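Local coordinates for protein CsuE (Acinetobacter baumannii, PDB 6FJY) that is the tip adhesin subunit of archaic chaperone-usher Csu pili, bound here by its chaperone CsuC before assembly, and probably mediates attachment during biofilm formation, at residues D[206-211]-D[216-221]; D[243-248]-D[304-309]; D[254-259]-D[281-286]. One frame throughout, in Å; residues are numbered along the deposited sequence.

Contact 1: D[206-211]-D[216-221]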
loop_
_atom_site.group_PDB
_atom_site.type_symbol
_atom_site.label_atom_id
_atom_site.label_comp_id
_atom_site.label_asym_id
_atom_site.label_seq_id
_atom_site.Cartn_x
_atom_site.Cartn_y
_atom_site.Cartn_z
ATOM N N MET D 206 6.117 17.522 15.668
ATOM C CA MET D 206 5.371 16.468 14.998
ATOM C C MET D 206 6.312 15.299 14.743
ATOM O O MET D 206 7.524 15.480 14.587
ATOM C CB MET D 206 4.768 16.958 13.668
ATOM C CG MET D 206 3.672 17.987 13.825
ATOM S SD MET D 206 3.174 18.695 12.269
ATOM C CE MET D 206 3.240 17.231 11.318
ATOM N N GLY D 207 5.748 14.093 14.720
ATOM C CA GLY D 207 6.534 12.896 14.503
ATOM C C GLY D 207 5.992 12.040 13.375
ATOM O O GLY D 207 4.794 11.745 13.336
ATOM N N ILE D 208 6.865 11.633 12.451
ATOM C CA ILE D 208 6.482 10.783 11.327
ATOM C C ILE D 208 7.420 9.583 11.262
ATOM O O ILE D 208 8.635 9.743 11.097
ATOM C CB ILE D 208 6.487 11.552 9.996
ATOM C CG1 ILE D 208 5.495 12.714 10.084
ATOM C CG2 ILE D 208 6.136 10.618 8.849
ATOM C CD1 ILE D 208 5.363 13.523 8.838
ATOM N N ARG D 209 6.853 8.386 11.384
ATOM C CA ARG D 209 7.591 7.130 11.312
ATOM C C ARG D 209 7.289 6.491 9.964
ATOM O O ARG D 209 6.142 6.120 9.687
ATOM C CB ARG D 209 7.208 6.199 12.464
ATOM C CG ARG D 209 7.419 6.829 13.842
ATOM C CD ARG D 209 6.915 5.933 14.961
ATOM N NE ARG D 209 7.357 4.554 14.774
ATOM C CZ ARG D 209 6.540 3.511 14.659
ATOM N NH1 ARG D 209 5.224 3.678 14.726
ATOM N NH2 ARG D 209 7.043 2.294 14.490
ATOM N N CYS D 210 8.323 6.359 9.135
ATOM C CA CYS D 210 8.192 5.888 7.769
ATOM C C CYS D 210 9.174 4.748 7.536
ATOM O O CYS D 210 10.206 4.637 8.202
ATOM C CB CYS D 210 8.442 7.020 6.750
ATOM S SG CYS D 210 7.123 8.208 6.495
ATOM N N SER D 211 8.831 3.883 6.588
ATOM C CA SER D 211 9.788 2.906 6.092
ATOM C C SER D 211 10.930 3.619 5.363
ATOM O O SER D 211 10.853 4.812 5.054
ATOM C CB SER D 211 9.095 1.909 5.169
ATOM O OG SER D 211 8.158 2.581 4.349
ATOM N N TYR D 216 8.544 12.386 1.416
ATOM C CA TYR D 216 7.282 13.107 1.468
ATOM C C TYR D 216 7.560 14.558 1.793
ATOM O O TYR D 216 8.638 14.913 2.279
ATOM C CB TYR D 216 6.325 12.530 2.512
ATOM C CG TYR D 216 6.949 12.463 3.879
ATOM C CD1 TYR D 216 7.661 11.337 4.268
ATOM C CD2 TYR D 216 6.850 13.525 4.776
ATOM C CE1 TYR D 216 8.246 11.252 5.503
ATOM C CE2 TYR D 216 7.441 13.448 6.028
ATOM C CZ TYR D 216 8.135 12.301 6.380
ATOM O OH TYR D 216 8.738 12.195 7.602
ATOM N N TYR D 217 6.562 15.383 1.514
ATOM C CA TYR D 217 6.528 16.773 1.926
ATOM C C TYR D 217 5.441 16.957 2.977
ATOM O O TYR D 217 4.381 16.323 2.910
ATOM C CB TYR D 217 6.261 17.692 0.733
ATOM C CG TYR D 217 7.393 17.773 -0.278
ATOM C CD1 TYR D 217 8.529 18.535 -0.022
ATOM C CD2 TYR D 217 7.313 17.111 -1.501
ATOM C CE1 TYR D 217 9.562 18.621 -0.949
ATOM C CE2 TYR D 217 8.343 17.192 -2.436
ATOM C CZ TYR D 217 9.461 17.949 -2.149
ATOM O OH TYR D 217 10.478 18.041 -3.058
ATOM N N VAL D 218 5.717 17.819 3.952
ATOM C CA VAL D 218 4.774 18.174 5.003
ATOM C C VAL D 218 4.419 19.639 4.824
ATOM O O VAL D 218 5.293 20.509 4.883
ATOM C CB VAL D 218 5.351 17.924 6.404
ATOM C CG1 VAL D 218 4.258 18.019 7.439
ATOM C CG2 VAL D 218 6.023 16.580 6.477
ATOM N N SER D 219 3.137 19.916 4.621
ATOM C CA SER D 219 2.653 21.283 4.496
ATOM C C SER D 219 1.571 21.552 5.537
ATOM O O SER D 219 0.891 20.637 6.025
ATOM C CB SER D 219 2.107 21.557 3.097
ATOM O OG SER D 219 3.128 21.440 2.124
ATOM N N LEU D 220 1.419 22.830 5.871
ATOM C CA LEU D 220 0.384 23.289 6.790
ATOM C C LEU D 220 -0.427 24.376 6.105
ATOM O O LEU D 220 0.139 25.296 5.505
ATOM C CB LEU D 220 0.976 23.823 8.104
ATOM C CG LEU D 220 1.827 22.895 8.984
ATOM C CD1 LEU D 220 2.187 23.614 10.269
ATOM C CD2 LEU D 220 1.129 21.586 9.292
ATOM N N ASN D 221 -1.750 24.258 6.183
ATOM C CA ASN D 221 -2.638 25.249 5.594
ATOM C C ASN D 221 -2.657 26.492 6.484
ATOM O O ASN D 221 -1.835 26.649 7.392
ATOM C CB ASN D 221 -4.027 24.653 5.380
ATOM C CG ASN D 221 -4.826 24.535 6.667
ATOM O OD1 ASN D 221 -4.272 24.428 7.758
ATOM N ND2 ASN D 221 -6.138 24.551 6.536
#
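Tyr216 and Ile208 meet because their torsions aim them at each other from opposite directions. Tyr216 holds CG between its backbone N and carbonyl carbon (chi1 55°), which sends the ring toward strand 206-210; Ile208 swings CG1 beside its own N and extends it. CD1 of Ile208 then lies 3.5 Å from CE2 of Tyr216, while its other branch, CG2, sits 3.3 Å from Tyr216 OH, and both branches lie over the same side of the ring. Cys210 SG comes in obliquely, 3.4 Å from Tyr216 CE1, a sulfur-aromatic contact with SG 55° off the ring normal. That sulfur is tied by a disulfide to Cys181. Farther along, Val218 splits its methyls: CG2 rests 3.9 Å from Ile208 CD1, and CG1 lies 4.1 Å from Met206 CE, at the end of a bent methionine chain. No hydrogen bond joins the two segments; their facing side chains pack together across the interior of a beta sandwich. Strand 202-210 runs antiparallel between strands 167-184 and 279-289, and strand 217-220 pairs with strand 302-311, whose Val308 touches Met206 and Leu220.

Contact 2: D[243-248]-D[304-309]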
loop_
_atom_site.group_PDB
_atom_site.type_symbol
_atom_site.label_atom_id
_atom_site.label_comp_id
_atom_site.label_asym_id
_atom_site.label_seq_id
_atom_site.Cartn_x
_atom_site.Cartn_y
_atom_site.Cartn_z
ATOM N N LEU D 243 -7.708 35.842 17.274
ATOM C CA LEU D 243 -6.363 35.973 17.828
ATOM C C LEU D 243 -5.378 35.478 16.770
ATOM O O LEU D 243 -5.238 34.268 16.563
ATOM C CB LEU D 243 -6.241 35.187 19.126
ATOM C CG LEU D 243 -4.855 35.182 19.759
ATOM C CD1 LEU D 243 -4.355 36.603 19.912
ATOM C CD2 LEU D 243 -4.913 34.481 21.104
ATOM N N LYS D 244 -4.711 36.411 16.093
ATOM C CA LYS D 244 -3.816 36.058 15.001
ATOM C C LYS D 244 -2.578 35.343 15.528
ATOM O O LYS D 244 -2.081 35.648 16.615
ATOM C CB LYS D 244 -3.406 37.310 14.226
ATOM C CG LYS D 244 -4.561 38.024 13.535
ATOM C CD LYS D 244 -4.136 39.371 12.963
ATOM C CE LYS D 244 -5.328 40.104 12.358
ATOM N NZ LYS D 244 -4.973 41.454 11.836
ATOM N N TYR D 245 -2.069 34.389 14.747
ATOM C CA TYR D 245 -0.882 33.644 15.141
ATOM C C TYR D 245 -0.164 33.142 13.893
ATOM O O TYR D 245 -0.624 33.331 12.764
ATOM C CB TYR D 245 -1.255 32.491 16.078
ATOM C CG TYR D 245 -1.905 31.332 15.365
ATOM C CD1 TYR D 245 -3.266 31.329 15.107
ATOM C CD2 TYR D 245 -1.152 30.243 14.939
ATOM C CE1 TYR D 245 -3.862 30.271 14.448
ATOM C CE2 TYR D 245 -1.738 29.184 14.281
ATOM C CZ TYR D 245 -3.091 29.203 14.036
ATOM O OH TYR D 245 -3.678 28.152 13.378
ATOM N N ASP D 246 0.980 32.495 14.107
ATOM C CA ASP D 246 1.640 31.760 13.033
ATOM C C ASP D 246 2.441 30.619 13.647
ATOM O O ASP D 246 2.520 30.467 14.871
ATOM C CB ASP D 246 2.526 32.675 12.175
ATOM C CG ASP D 246 2.500 32.306 10.689
ATOM O OD1 ASP D 246 2.845 31.158 10.348
ATOM O OD2 ASP D 246 2.128 33.162 9.857
ATOM N N ILE D 247 3.020 29.807 12.770
ATOM C CA ILE D 247 3.813 28.644 13.140
ATOM C C ILE D 247 5.163 28.760 12.449
ATOM O O ILE D 247 5.234 29.135 11.272
ATOM C CB ILE D 247 3.112 27.326 12.743
ATOM C CG1 ILE D 247 1.765 27.172 13.452
ATOM C CG2 ILE D 247 3.992 26.135 13.047
ATOM C CD1 ILE D 247 0.993 25.987 12.952
ATOM N N PHE D 248 6.231 28.426 13.167
ATOM C CA PHE D 248 7.577 28.611 12.646
ATOM C C PHE D 248 8.397 27.341 12.813
ATOM O O PHE D 248 8.330 26.687 13.857
ATOM C CB PHE D 248 8.251 29.813 13.327
ATOM C CG PHE D 248 7.565 31.115 13.031
ATOM C CD1 PHE D 248 6.651 31.657 13.917
ATOM C CD2 PHE D 248 7.795 31.768 11.833
ATOM C CE1 PHE D 248 6.000 32.844 13.624
ATOM C CE2 PHE D 248 7.153 32.951 11.534
ATOM C CZ PHE D 248 6.256 33.490 12.428
ATOM N N ASP D 304 -8.200 27.084 16.601
ATOM C CA ASP D 304 -8.099 26.924 15.159
ATOM C C ASP D 304 -7.692 25.490 14.861
ATOM O O ASP D 304 -7.153 24.783 15.715
ATOM C CB ASP D 304 -7.091 27.900 14.538
ATOM C CG ASP D 304 -7.301 28.073 13.037
ATOM O OD1 ASP D 304 -8.399 27.717 12.542
ATOM O OD2 ASP D 304 -6.367 28.553 12.357
ATOM N N THR D 305 -7.941 25.064 13.631
ATOM C CA THR D 305 -7.563 23.724 13.198
ATOM C C THR D 305 -6.754 23.837 11.911
ATOM O O THR D 305 -7.267 24.296 10.885
ATOM C CB THR D 305 -8.794 22.839 13.011
ATOM O OG1 THR D 305 -9.610 22.922 14.185
ATOM C CG2 THR D 305 -8.380 21.399 12.809
ATOM N N VAL D 306 -5.490 23.432 11.976
ATOM C CA VAL D 306 -4.574 23.510 10.844
ATOM C C VAL D 306 -4.512 22.148 10.171
ATOM O O VAL D 306 -4.357 21.118 10.841
ATOM C CB VAL D 306 -3.175 23.963 11.294
ATOM C CG1 VAL D 306 -2.190 23.838 10.146
ATOM C CG2 VAL D 306 -3.218 25.391 11.797
ATOM N N THR D 307 -4.644 22.146 8.845
ATOM C CA THR D 307 -4.534 20.926 8.065
ATOM C C THR D 307 -3.059 20.618 7.829
ATOM O O THR D 307 -2.333 21.434 7.251
ATOM C CB THR D 307 -5.291 21.074 6.745
ATOM O OG1 THR D 307 -6.692 21.220 7.006
ATOM C CG2 THR D 307 -5.090 19.849 5.868
ATOM N N VAL D 308 -2.608 19.471 8.331
ATOM C CA VAL D 308 -1.280 18.938 8.046
ATOM C C VAL D 308 -1.389 18.066 6.800
ATOM O O VAL D 308 -2.015 17.002 6.830
ATOM C CB VAL D 308 -0.721 18.124 9.219
ATOM C CG1 VAL D 308 0.713 17.700 8.905
ATOM C CG2 VAL D 308 -0.784 18.905 10.518
ATOM N N GLN D 309 -0.784 18.511 5.704
ATOM C CA GLN D 309 -0.755 17.734 4.468
ATOM C C GLN D 309 0.562 16.977 4.365
ATOM O O GLN D 309 1.639 17.569 4.508
ATOM C CB GLN D 309 -0.942 18.625 3.244
ATOM C CG GLN D 309 -1.036 17.843 1.949
ATOM C CD GLN D 309 -1.226 18.738 0.750
ATOM O OE1 GLN D 309 -0.575 19.774 0.624
ATOM N NE2 GLN D 309 -2.125 18.347 -0.141
#
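Tyr245 reaches from strand 243-248 to strand 304-309 and carries most of this contact. From CB the side chain leaves with chi1 near +60°, an orientation that carries the ring away from its own strand toward Asp304 and Val306. Along the ring, CE1 passes 4.0 Å from Asp304 CB and 3.7 Å from Asp304 OD2; CZ comes within 4.4 Å of Val306 CG2. At the tip, Tyr245 OH donates a hydrogen bond to Asp304 OD2 at 2.9 Å. The bond reaches the anti side of the carboxylate, 24° out of its plane, and OD2 itself lies at the edge of the ring, in the ring plane. Ring and carboxylate are turned 77° against each other. The same hydroxyl oxygen, Tyr245 OH, packs closely on Val306 CG2, at 3.2 Å.

The two strands run roughly parallel, 10.9 Å apart at closest approach, a spacing that fits the facing layers of the Ig-like beta sandwich, with side chains filling the gap. Strand 302-311 also pairs in parallel with a strand of the CsuC chaperone, in keeping with donor-strand complementation, and Val110 of CsuC packs on Tyr245.

The Asp304 carboxylate is gripped at both oxygens, because OD1 accepts a hydrogen bond from the backbone N of Leu224. Two residues beyond Tyr245, on the same face of the strand, Ile247 also points inward, its CD1 4.4 Å from Val306 CG2. Asp246, between them, uses the anti lone pair of OD1 to accept a hydrogen bond from the backbone N of Ile247 at 2.8 Å, and its carboxylate forms salt bridges with Arg232 and Arg255.

Contact 3: D[254-259]-D[281-286]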
loop_
_atom_site.group_PDB
_atom_site.type_symbol
_atom_site.label_atom_id
_atom_site.label_comp_id
_atom_site.label_asym_id
_atom_site.label_seq_id
_atom_site.Cartn_x
_atom_site.Cartn_y
_atom_site.Cartn_z
ATOM N N ASP D 254 11.522 31.087 9.568
ATOM C CA ASP D 254 10.985 30.493 8.352
ATOM C C ASP D 254 9.554 30.044 8.610
ATOM O O ASP D 254 9.294 29.272 9.540
ATOM C CB ASP D 254 11.842 29.316 7.903
ATOM C CG ASP D 254 13.107 29.758 7.206
ATOM O OD1 ASP D 254 13.258 30.974 6.976
ATOM O OD2 ASP D 254 13.947 28.884 6.894
ATOM N N ARG D 255 8.616 30.525 7.804
ATOM C CA ARG D 255 7.224 30.146 7.988
ATOM C C ARG D 255 6.977 28.725 7.467
ATOM O O ARG D 255 7.467 28.348 6.403
ATOM C CB ARG D 255 6.314 31.143 7.275
ATOM C CG ARG D 255 4.903 31.028 7.742
ATOM C CD ARG D 255 3.984 32.017 7.066
ATOM N NE ARG D 255 2.618 31.859 7.557
ATOM C CZ ARG D 255 1.663 31.219 6.894
ATOM N NH1 ARG D 255 1.925 30.703 5.704
ATOM N NH2 ARG D 255 0.445 31.107 7.409
ATOM N N TRP D 256 6.227 27.932 8.242
ATOM C CA TRP D 256 5.798 26.584 7.855
ATOM C C TRP D 256 4.383 26.698 7.311
ATOM O O TRP D 256 3.423 26.829 8.071
ATOM C CB TRP D 256 5.855 25.619 9.036
ATOM C CG TRP D 256 5.713 24.199 8.684
ATOM C CD1 TRP D 256 5.558 23.675 7.431
ATOM C CD2 TRP D 256 5.731 23.092 9.588
ATOM N NE1 TRP D 256 5.482 22.307 7.502
ATOM C CE2 TRP D 256 5.586 21.924 8.816
ATOM C CE3 TRP D 256 5.860 22.975 10.973
ATOM C CZ2 TRP D 256 5.552 20.653 9.384
ATOM C CZ3 TRP D 256 5.837 21.706 11.541
ATOM C CH2 TRP D 256 5.683 20.562 10.743
ATOM N N GLY D 257 4.265 26.679 5.987
ATOM C CA GLY D 257 2.991 26.735 5.298
ATOM C C GLY D 257 2.960 25.681 4.212
ATOM O O GLY D 257 3.388 24.544 4.405
ATOM N N SER D 258 2.457 26.077 3.049
ATOM C CA SER D 258 2.420 25.229 1.867
ATOM C C SER D 258 3.270 25.851 0.763
ATOM O O SER D 258 3.948 26.865 0.960
ATOM C CB SER D 258 0.982 25.011 1.389
ATOM O OG SER D 258 0.381 26.232 1.002
ATOM N N GLY D 259 3.220 25.223 -0.408
ATOM C CA GLY D 259 4.004 25.645 -1.550
ATOM C C GLY D 259 5.482 25.766 -1.250
ATOM O O GLY D 259 6.160 24.771 -0.979
ATOM N N GLN D 281 10.988 10.644 11.436
ATOM C CA GLN D 281 11.278 12.069 11.340
ATOM C C GLN D 281 10.501 12.830 12.403
ATOM O O GLN D 281 9.325 12.542 12.657
ATOM C CB GLN D 281 10.918 12.646 9.965
ATOM C CG GLN D 281 11.746 12.152 8.806
ATOM C CD GLN D 281 11.286 10.806 8.302
ATOM O OE1 GLN D 281 10.087 10.519 8.248
ATOM N NE2 GLN D 281 12.240 9.966 7.936
ATOM N N ASN D 282 11.155 13.817 13.002
ATOM C CA ASN D 282 10.505 14.753 13.902
ATOM C C ASN D 282 10.686 16.176 13.385
ATOM O O ASN D 282 11.680 16.494 12.729
ATOM C CB ASN D 282 11.041 14.608 15.318
ATOM C CG ASN D 282 10.483 13.386 16.012
ATOM O OD1 ASN D 282 9.388 13.428 16.581
ATOM N ND2 ASN D 282 11.218 12.277 15.943
ATOM N N TYR D 283 9.689 17.020 13.650
ATOM C CA TYR D 283 9.660 18.392 13.143
ATOM C C TYR D 283 9.331 19.318 14.308
ATOM O O TYR D 283 8.176 19.417 14.721
ATOM C CB TYR D 283 8.645 18.548 12.010
ATOM C CG TYR D 283 8.875 17.625 10.834
ATOM C CD1 TYR D 283 8.422 16.304 10.860
ATOM C CD2 TYR D 283 9.528 18.077 9.687
ATOM C CE1 TYR D 283 8.626 15.456 9.776
ATOM C CE2 TYR D 283 9.743 17.238 8.611
ATOM C CZ TYR D 283 9.290 15.931 8.659
ATOM O OH TYR D 283 9.506 15.096 7.591
ATOM N N VAL D 284 10.344 19.997 14.818
ATOM C CA VAL D 284 10.169 20.979 15.875
ATOM C C VAL D 284 9.624 22.257 15.260
ATOM O O VAL D 284 10.008 22.649 14.151
ATOM C CB VAL D 284 11.497 21.219 16.623
ATOM C CG1 VAL D 284 11.355 22.333 17.657
ATOM C CG2 VAL D 284 11.938 19.936 17.296
ATOM N N PHE D 285 8.703 22.901 15.970
ATOM C CA PHE D 285 8.059 24.094 15.450
ATOM C C PHE D 285 7.577 24.951 16.608
ATOM O O PHE D 285 7.376 24.472 17.730
ATOM C CB PHE D 285 6.902 23.750 14.499
ATOM C CG PHE D 285 5.717 23.094 15.163
ATOM C CD1 PHE D 285 5.663 21.715 15.314
ATOM C CD2 PHE D 285 4.637 23.855 15.596
ATOM C CE1 PHE D 285 4.565 21.111 15.905
ATOM C CE2 PHE D 285 3.536 23.257 16.187
ATOM C CZ PHE D 285 3.501 21.886 16.348
ATOM N N THR D 286 7.401 26.235 16.314
ATOM C CA THR D 286 7.048 27.226 17.315
ATOM C C THR D 286 5.779 27.930 16.884
ATOM O O THR D 286 5.683 28.405 15.747
ATOM C CB THR D 286 8.176 28.236 17.508
ATOM O OG1 THR D 286 9.336 27.559 18.005
ATOM C CG2 THR D 286 7.758 29.290 18.500
#
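Trp256 packs against Phe285 and Tyr283 entirely through apolar and aromatic contacts. The aromatic part is an offset edge-to-face pair in which the six-membered ring of Trp256 turns its edge toward the face of Phe285. The centroids are 5.7 Å apart and the planes stand at 70°. CZ3 is the atom of the indole that leads the approach, lying 3.8 Å from Phe285 CD1. A chi1 of 68° at Phe285 turns the face of its ring to the indole edge.

The aliphatic contacts come from the two CB atoms. Phe285 CB lies in the plane of the indole at its edge, 3.7 Å from Trp256 CZ3 and 3.8 Å from Trp256 CE3. Tyr283, two residues back on the same face of strand 281-286, brings CB to 3.8 Å from Trp256 CH2, with its side chain crossing the indole at about a right angle. The benzo ring of the tryptophan therefore touches both residues, Phe285 CB at its edge and Tyr283 CB obliquely.

Polar interactions from outside the two segments hold both the indole and its main chain. Trp256 NE1 donates to the backbone O of Val218, satisfying the indole N-H in a buried setting, while the backbone O of Trp256 accepts a hydrogen bond from Arg232 NH2. Trp263 adds edge-to-face contacts to both Trp256 and Tyr283, so that the cluster holds four aromatic side chains.

Trp256 thus brings the loop after strand 242-249 into the aromatic core of the Ig-like beta sandwich, within the Spore Coat Protein U domain.

Overall arrangement
Contact 1 closes first, through a short loop, with four residues between its two segments. After strand 233-236 the chain enters strand 242-249, where contact 2 opens, and this long loop closes only when strand 302-311 returns near the C terminus. Contact 3 falls wholly within that span, linking the loop at 254-259 to strand 279-289. Contact 1 precedes both, yet the three lie within about 15 Å of one another, centre to centre. Strand 279-289 lies between strands 202-210 and 242-249, joining contacts 1, 3 and 2, while strands 217-220 and 302-311 pair directly, so the contacts together tie both layers of the C-terminal sandwich.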